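Local structure of acyl-CoA dehydrogenase (Mycobacterium thermoresistibile, 3PFD) at residues 370-373 with 374-378; 379-382 with 383-386. The protein probably catalyses the FAD-dependent 2,3-dehydrogenation of saturated acyl-CoA thioesters, passing the electrons to an acceptor, and is seen here with reduced flavin bound. All coordinates share one frame; numbering follows the deposited sequence.

Overall arrangement
Interactions 1 and 2 follow each other along the chain, at the end of helix 363-373 with the loop beyond it and in the first turns of helix 380-391. Their centres lie about 11 Å apart, and both touch the same flavin cofactor and the second subunit. Interaction 1 is wholly buried, about 9 Å from the centre of the chain, and packs Ile372 and Tyr376 beside the flavin ring. Interaction 2 lies farther out, about 17 Å from that centre, and is partly buried; there a regular helical start presents Thr379 and Gln381, whose side chains hydrogen-bond the ribose hydroxyl O2B of the adenosine. Asn380 N probably bonds to Gln374 O, and a side-chain bond runs from Gln383 back to the loop.

Interaction 1: residues 370-373 with 374-378; sequences AKIT and QIYEG. With FDA (dihydroflavine-adenine dinucleotide), chain B.
Ile372 O takes two backbone N-H groups from the segment that follows, Tyr376 N at 3.0 Å, nearly in line with the carbonyl bond, and Ile375 N from well above the carbonyl plane, with Ile372 O to Ile375 N at 2.9 Å. The Tyr376 ring turns back over the Ile372 side chain, whose CG1 sits 3.5 Å from the ring centroid and 9° off the normal, a CH-pi contact over one face. CG1 comes there because it is anti to the backbone N (chi1 -167°), while CG2 lies near Tyr376 CZ and OH. In the acyl-CoA dehydrogenase fold the end of this helix and the loop after it line the flavin pocket: Tyr376 CD1 reaches FDA C6 at 3.5 Å, at the edge of the tyrosine ring, and Ile372 CD1 meets the flavin methyl C8M at 3.6 Å. The ring hydroxyl bonds to Gln262. On another flank, Lys371 bends so that NZ gives a hydrogen bond of 2.9 Å to Gln374 OE1, from above the amide plane; NZ also bonds Gln350 and Thr346 of the second subunit. Thr373 OG1 donates to Ala370 O at 2.7 Å, in the carbonyl plane, and this oxygen also accepts Thr373 N.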
loop_
_atom_site.group_PDB
_atom_site.type_symbol
_atom_site.label_atom_id
_atom_site.label_comp_id
_atom_site.label_asym_id
_atom_site.label_seq_id
_atom_site.Cartn_x
_atom_site.Cartn_y
_atom_site.Cartn_z
ATOM N N ALA C 370 -12.687 14.200 -1.294
ATOM C CA ALA C 370 -12.543 12.777 -1.606
ATOM C C ALA C 370 -12.820 11.911 -0.379
ATOM O O ALA C 370 -13.374 10.812 -0.517
ATOM C CB ALA C 370 -11.145 12.465 -2.181
ATOM N N LYS C 371 -12.442 12.406 0.801
ATOM C CA LYS C 371 -12.597 11.661 2.048
ATOM C C LYS C 371 -14.030 11.206 2.334
ATOM O O LYS C 371 -14.216 10.122 2.870
ATOM C CB LYS C 371 -12.057 12.452 3.256
ATOM C CG LYS C 371 -12.183 11.696 4.608
ATOM C CD LYS C 371 -11.233 10.457 4.662
ATOM C CE LYS C 371 -11.841 9.316 5.521
ATOM N NZ LYS C 371 -11.085 8.048 5.289
ATOM N N ILE C 372 -15.033 12.022 1.987
ATOM C CA ILE C 372 -16.427 11.640 2.247
ATOM C C ILE C 372 -16.849 10.402 1.464
ATOM O O ILE C 372 -17.719 9.659 1.922
ATOM C CB ILE C 372 -17.468 12.806 2.005
ATOM C CG1 ILE C 372 -18.850 12.468 2.586
ATOM C CG2 ILE C 372 -17.630 13.086 0.518
ATOM C CD1 ILE C 372 -18.873 12.173 4.126
ATOM N N THR C 373 -16.256 10.177 0.290
ATOM C CA THR C 373 -16.700 9.083 -0.567
ATOM C C THR C 373 -16.455 7.698 0.055
ATOM O O THR C 373 -17.154 6.739 -0.280
ATOM C CB THR C 373 -16.125 9.169 -2.004
ATOM O OG1 THR C 373 -14.711 8.972 -1.957
ATOM C CG2 THR C 373 -16.415 10.554 -2.620
ATOM N N GLN C 374 -15.466 7.613 0.951
ATOM C CA GLN C 374 -15.164 6.375 1.704
ATOM C C GLN C 374 -16.141 6.156 2.862
ATOM O O GLN C 374 -16.168 5.064 3.484
ATOM C CB GLN C 374 -13.728 6.425 2.258
ATOM C CG GLN C 374 -12.661 6.496 1.187
ATOM C CD GLN C 374 -11.256 6.596 1.759
ATOM O OE1 GLN C 374 -10.923 7.568 2.450
ATOM N NE2 GLN C 374 -10.425 5.576 1.485
ATOM N N ILE C 375 -16.963 7.176 3.143
ATOM C CA ILE C 375 -17.788 7.178 4.364
ATOM C C ILE C 375 -19.272 7.050 4.074
ATOM O O ILE C 375 -19.918 6.168 4.649
ATOM C CB ILE C 375 -17.518 8.412 5.284
ATOM C CG1 ILE C 375 -16.057 8.459 5.709
ATOM C CG2 ILE C 375 -18.490 8.445 6.535
ATOM C CD1 ILE C 375 -15.684 9.711 6.447
ATOM N N TYR C 376 -19.840 7.930 3.238
ATOM C CA TYR C 376 -21.295 7.837 3.038
ATOM C C TYR C 376 -21.742 6.783 2.043
ATOM O O TYR C 376 -20.910 6.198 1.346
ATOM C CB TYR C 376 -22.029 9.184 2.796
ATOM C CG TYR C 376 -21.636 10.034 1.609
ATOM C CD1 TYR C 376 -22.139 11.328 1.503
ATOM C CD2 TYR C 376 -20.761 9.582 0.619
ATOM C CE1 TYR C 376 -21.779 12.174 0.445
ATOM C CE2 TYR C 376 -20.388 10.423 -0.458
ATOM C CZ TYR C 376 -20.916 11.723 -0.525
ATOM O OH TYR C 376 -20.588 12.583 -1.545
ATOM N N GLU C 377 -23.064 6.590 1.980
ATOM C CA GLU C 377 -23.698 5.449 1.319
ATOM C C GLU C 377 -23.063 4.091 1.683
ATOM O O GLU C 377 -22.968 3.197 0.820
ATOM C CB GLU C 377 -23.761 5.655 -0.219
ATOM C CG GLU C 377 -24.577 6.889 -0.607
ATOM C CD GLU C 377 -25.125 6.862 -2.033
ATOM O OE1 GLU C 377 -25.226 5.749 -2.617
ATOM O OE2 GLU C 377 -25.474 7.966 -2.544
ATOM N N GLY C 378 -22.668 3.951 2.953
ATOM C CA GLY C 378 -22.043 2.723 3.466
ATOM C C GLY C 378 -20.542 2.978 3.590
ATOM O O GLY C 378 -19.873 3.177 2.574
HETATM P PA FDA B . -20.580 4.427 12.572
HETATM O O1A FDA B . -21.570 3.427 12.042
HETATM O O2A FDA B . -20.567 4.799 14.034
HETATM O O5B FDA B . -19.115 3.895 12.161
HETATM C C5B FDA B . -17.930 4.230 12.890
HETATM C C4B FDA B . -16.775 3.345 12.398
HETATM O O4B FDA B . -17.017 1.975 12.738
HETATM C C3B FDA B . -16.636 3.380 10.875
HETATM O O3B FDA B . -15.244 3.241 10.561
HETATM C C2B FDA B . -17.374 2.130 10.426
HETATM O O2B FDA B . -16.907 1.629 9.170
HETATM C C1B FDA B . -17.051 1.181 11.557
HETATM N N9A FDA B . -18.010 0.062 11.655
HETATM C C8A FDA B . -19.298 0.142 12.037
HETATM N N7A FDA B . -19.847 -1.099 12.013
HETATM C C5A FDA B . -18.890 -1.969 11.606
HETATM C C6A FDA B . -18.877 -3.356 11.388
HETATM N N6A FDA B . -20.010 -4.100 11.585
HETATM N N1A FDA B . -17.722 -3.945 10.974
HETATM C C2A FDA B . -16.619 -3.189 10.772
HETATM N N3A FDA B . -16.593 -1.853 10.977
HETATM C C4A FDA B . -17.723 -1.220 11.384
HETATM N N1 FDA B . -27.354 9.452 5.723
HETATM C C2 FDA B . -28.628 9.682 5.281
HETATM O O2 FDA B . -29.615 9.074 5.777
HETATM N N3 FDA B . -28.847 10.582 4.299
HETATM C C4 FDA B . -27.819 11.260 3.739
HETATM O O4 FDA B . -28.094 12.083 2.850
HETATM C C4X FDA B . -26.492 11.029 4.155
HETATM N N5 FDA B . -25.466 11.774 3.695
HETATM C C5X FDA B . -24.360 11.951 4.437
HETATM C C6 FDA B . -23.536 13.071 4.258
HETATM C C7 FDA B . -22.429 13.274 5.101
HETATM C C7M FDA B . -21.532 14.478 4.904
HETATM C C8 FDA B . -22.121 12.350 6.090
HETATM C C8M FDA B . -20.924 12.531 7.006
HETATM C C9 FDA B . -22.928 11.240 6.258
HETATM C C9A FDA B . -24.051 11.044 5.449
HETATM N N10 FDA B . -24.998 10.053 5.787
HETATM C C10 FDA B . -26.278 10.105 5.171
HETATM C "C1'" FDA B . -24.753 9.158 6.919
HETATM C "C2'" FDA B . -23.752 8.048 6.567
HETATM O "O2'" FDA B . -24.303 7.041 5.688
HETATM C "C3'" FDA B . -23.224 7.477 7.866
HETATM O "O3'" FDA B . -22.262 8.416 8.408
HETATM C "C4'" FDA B . -22.565 6.098 7.673
HETATM O "O4'" FDA B . -23.556 5.109 7.385
HETATM C "C5'" FDA B . -21.785 5.655 8.904
HETATM O "O5'" FDA B . -22.589 5.847 10.075
HETATM P P FDA B . -21.958 6.638 11.327
HETATM O O1P FDA B . -21.489 7.982 10.830
HETATM O O2P FDA B . -22.929 6.563 12.482
HETATM O O3P FDA B . -20.629 5.793 11.670
#

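Interaction 2: residues 379-382 with 383-386; sequences TNQI and QRVV. With FDA (dihydroflavine-adenine dinucleotide), chain B.
Thr379 O accepts Gln383 N at 3.0 Å, the first of four i to i+4 bonds that run on through Val386 N to Ile382 O and build the start of the helix. Thr379 is the N-cap: its OG1 receives a weak bond from Ile382 N at 3.3 Å and donates to the ribose hydroxyl FDA O2B at 2.7 Å. Gln381 shares that hydroxyl. Its CB passes FDA O2B at 3.3 Å and lies near the adenine N3A; CG stays close to both. The bend at chi2 (63°) keeps CD level with CG, 3.6 Å from FDA O2B, instead of leading it away, and at the tip OE1 accepts the bond from FDA O2B at 2.9 Å, with Gln350 NE2 of the second subunit also bonding OE1. O2B is thus held as acceptor and donor between the helix cap and a side chain two residues on, which is consistent with a role in positioning the adenosine ribose. Arg384 extends from CG to NE along the Asn380 flank, where NH1 packs on Asn380 CB at 3.6 Å; its NH2 forms a salt bridge with Asp339 and its NE one with Asp300 of the third subunit. Gln383 CG rests on Thr379 O at 3.3 Å, while NE2 bonds to Gly378 O. Asn380, Gln383 and Arg384 pack on helix 326-352 of the same chain, whereas Gln381, Arg384 and Val385 face the third subunit.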
loop_
_atom_site.group_PDB
_atom_site.type_symbol
_atom_site.label_atom_id
_atom_site.label_comp_id
_atom_site.label_asym_id
_atom_site.label_seq_id
_atom_site.Cartn_x
_atom_site.Cartn_y
_atom_site.Cartn_z
ATOM N N THR C 379 -20.011 3.011 4.811
ATOM C CA THR C 379 -18.566 3.191 4.961
ATOM C C THR C 379 -17.871 2.081 4.183
ATOM O O THR C 379 -18.488 1.055 3.929
ATOM C CB THR C 379 -18.105 3.101 6.398
ATOM O OG1 THR C 379 -18.312 1.769 6.874
ATOM C CG2 THR C 379 -18.845 4.149 7.300
ATOM N N ASN C 380 -16.609 2.282 3.818
ATOM C CA ASN C 380 -15.870 1.229 3.120
ATOM C C ASN C 380 -15.697 -0.048 3.925
ATOM O O ASN C 380 -15.542 -1.077 3.313
ATOM C CB ASN C 380 -14.547 1.744 2.521
ATOM C CG ASN C 380 -14.797 2.654 1.314
ATOM O OD1 ASN C 380 -15.934 2.903 0.981
ATOM N ND2 ASN C 380 -13.734 3.158 0.674
ATOM N N GLN C 381 -15.741 0.009 5.266
ATOM C CA GLN C 381 -15.740 -1.240 6.088
ATOM C C GLN C 381 -17.028 -2.058 5.845
ATOM O O GLN C 381 -16.987 -3.267 5.679
ATOM C CB GLN C 381 -15.593 -0.913 7.593
ATOM C CG GLN C 381 -14.192 -0.365 7.988
ATOM C CD GLN C 381 -13.892 0.969 7.296
ATOM O OE1 GLN C 381 -14.701 1.897 7.374
ATOM N NE2 GLN C 381 -12.757 1.050 6.568
ATOM N N ILE C 382 -18.165 -1.384 5.868
ATOM C CA ILE C 382 -19.461 -1.993 5.542
ATOM C C ILE C 382 -19.442 -2.533 4.088
ATOM O O ILE C 382 -19.976 -3.597 3.832
ATOM C CB ILE C 382 -20.600 -0.973 5.771
ATOM C CG1 ILE C 382 -20.816 -0.724 7.287
ATOM C CG2 ILE C 382 -21.953 -1.419 5.105
ATOM C CD1 ILE C 382 -20.986 -2.019 8.175
ATOM N N GLN C 383 -18.805 -1.810 3.155
ATOM C CA GLN C 383 -18.691 -2.318 1.772
ATOM C C GLN C 383 -17.991 -3.686 1.745
ATOM O O GLN C 383 -18.421 -4.615 1.017
ATOM C CB GLN C 383 -17.994 -1.313 0.842
ATOM C CG GLN C 383 -18.653 0.101 0.757
ATOM C CD GLN C 383 -20.137 0.073 0.341
ATOM O OE1 GLN C 383 -20.602 -0.889 -0.246
ATOM N NE2 GLN C 383 -20.867 1.152 0.626
ATOM N N ARG C 384 -16.930 -3.801 2.558
ATOM C CA ARG C 384 -16.161 -5.049 2.712
ATOM C C ARG C 384 -16.942 -6.168 3.397
ATOM O O ARG C 384 -16.722 -7.371 3.112
ATOM C CB ARG C 384 -14.819 -4.794 3.429
ATOM C CG ARG C 384 -13.789 -4.036 2.544
ATOM C CD ARG C 384 -12.457 -3.716 3.260
ATOM N NE ARG C 384 -11.530 -3.059 2.327
ATOM C CZ ARG C 384 -11.400 -1.743 2.160
ATOM N NH1 ARG C 384 -12.136 -0.889 2.874
ATOM N NH2 ARG C 384 -10.515 -1.280 1.285
ATOM N N VAL C 385 -17.829 -5.787 4.314
ATOM C CA VAL C 385 -18.760 -6.756 4.903
ATOM C C VAL C 385 -19.681 -7.316 3.807
ATOM O O VAL C 385 -19.796 -8.534 3.666
ATOM C CB VAL C 385 -19.611 -6.155 6.063
ATOM C CG1 VAL C 385 -20.677 -7.143 6.495
ATOM C CG2 VAL C 385 -18.728 -5.782 7.261
ATOM N N VAL C 386 -20.277 -6.436 3.012
ATOM C CA VAL C 386 -21.193 -6.846 1.905
ATOM C C VAL C 386 -20.467 -7.730 0.873
ATOM O O VAL C 386 -20.966 -8.801 0.464
ATOM C CB VAL C 386 -21.832 -5.611 1.185
ATOM C CG1 VAL C 386 -22.562 -6.028 -0.135
ATOM C CG2 VAL C 386 -22.791 -4.799 2.121
HETATM P PA FDA B . -20.580 4.427 12.572
HETATM O O1A FDA B . -21.570 3.427 12.042
HETATM O O2A FDA B . -20.567 4.799 14.034
HETATM O O5B FDA B . -19.115 3.895 12.161
HETATM C C5B FDA B . -17.930 4.230 12.890
HETATM C C4B FDA B . -16.775 3.345 12.398
HETATM O O4B FDA B . -17.017 1.975 12.738
HETATM C C3B FDA B . -16.636 3.380 10.875
HETATM O O3B FDA B . -15.244 3.241 10.561
HETATM C C2B FDA B . -17.374 2.130 10.426
HETATM O O2B FDA B . -16.907 1.629 9.170
HETATM C C1B FDA B . -17.051 1.181 11.557
HETATM N N9A FDA B . -18.010 0.062 11.655
HETATM C C8A FDA B . -19.298 0.142 12.037
HETATM N N7A FDA B . -19.847 -1.099 12.013
HETATM C C5A FDA B . -18.890 -1.969 11.606
HETATM C C6A FDA B . -18.877 -3.356 11.388
HETATM N N6A FDA B . -20.010 -4.100 11.585
HETATM N N1A FDA B . -17.722 -3.945 10.974
HETATM C C2A FDA B . -16.619 -3.189 10.772
HETATM N N3A FDA B . -16.593 -1.853 10.977
HETATM C C4A FDA B . -17.723 -1.220 11.384
HETATM N N1 FDA B . -27.354 9.452 5.723
HETATM C C2 FDA B . -28.628 9.682 5.281
HETATM O O2 FDA B . -29.615 9.074 5.777
HETATM N N3 FDA B . -28.847 10.582 4.299
HETATM C C4 FDA B . -27.819 11.260 3.739
HETATM O O4 FDA B . -28.094 12.083 2.850
HETATM C C4X FDA B . -26.492 11.029 4.155
HETATM N N5 FDA B . -25.466 11.774 3.695
HETATM C C5X FDA B . -24.360 11.951 4.437
HETATM C C6 FDA B . -23.536 13.071 4.258
HETATM C C7 FDA B . -22.429 13.274 5.101
HETATM C C7M FDA B . -21.532 14.478 4.904
HETATM C C8 FDA B . -22.121 12.350 6.090
HETATM C C8M FDA B . -20.924 12.531 7.006
HETATM C C9 FDA B . -22.928 11.240 6.258
HETATM C C9A FDA B . -24.051 11.044 5.449
HETATM N N10 FDA B . -24.998 10.053 5.787
HETATM C C10 FDA B . -26.278 10.105 5.171
HETATM C "C1'" FDA B . -24.753 9.158 6.919
HETATM C "C2'" FDA B . -23.752 8.048 6.567
HETATM O "O2'" FDA B . -24.303 7.041 5.688
HETATM C "C3'" FDA B . -23.224 7.477 7.866
HETATM O "O3'" FDA B . -22.262 8.416 8.408
HETATM C "C4'" FDA B . -22.565 6.098 7.673
HETATM O "O4'" FDA B . -23.556 5.109 7.385
HETATM C "C5'" FDA B . -21.785 5.655 8.904
HETATM O "O5'" FDA B . -22.589 5.847 10.075
HETATM P P FDA B . -21.958 6.638 11.327
HETATM O O1P FDA B . -21.489 7.982 10.830
HETATM O O2P FDA B . -22.929 6.563 12.482
HETATM O O3P FDA B . -20.629 5.793 11.670
#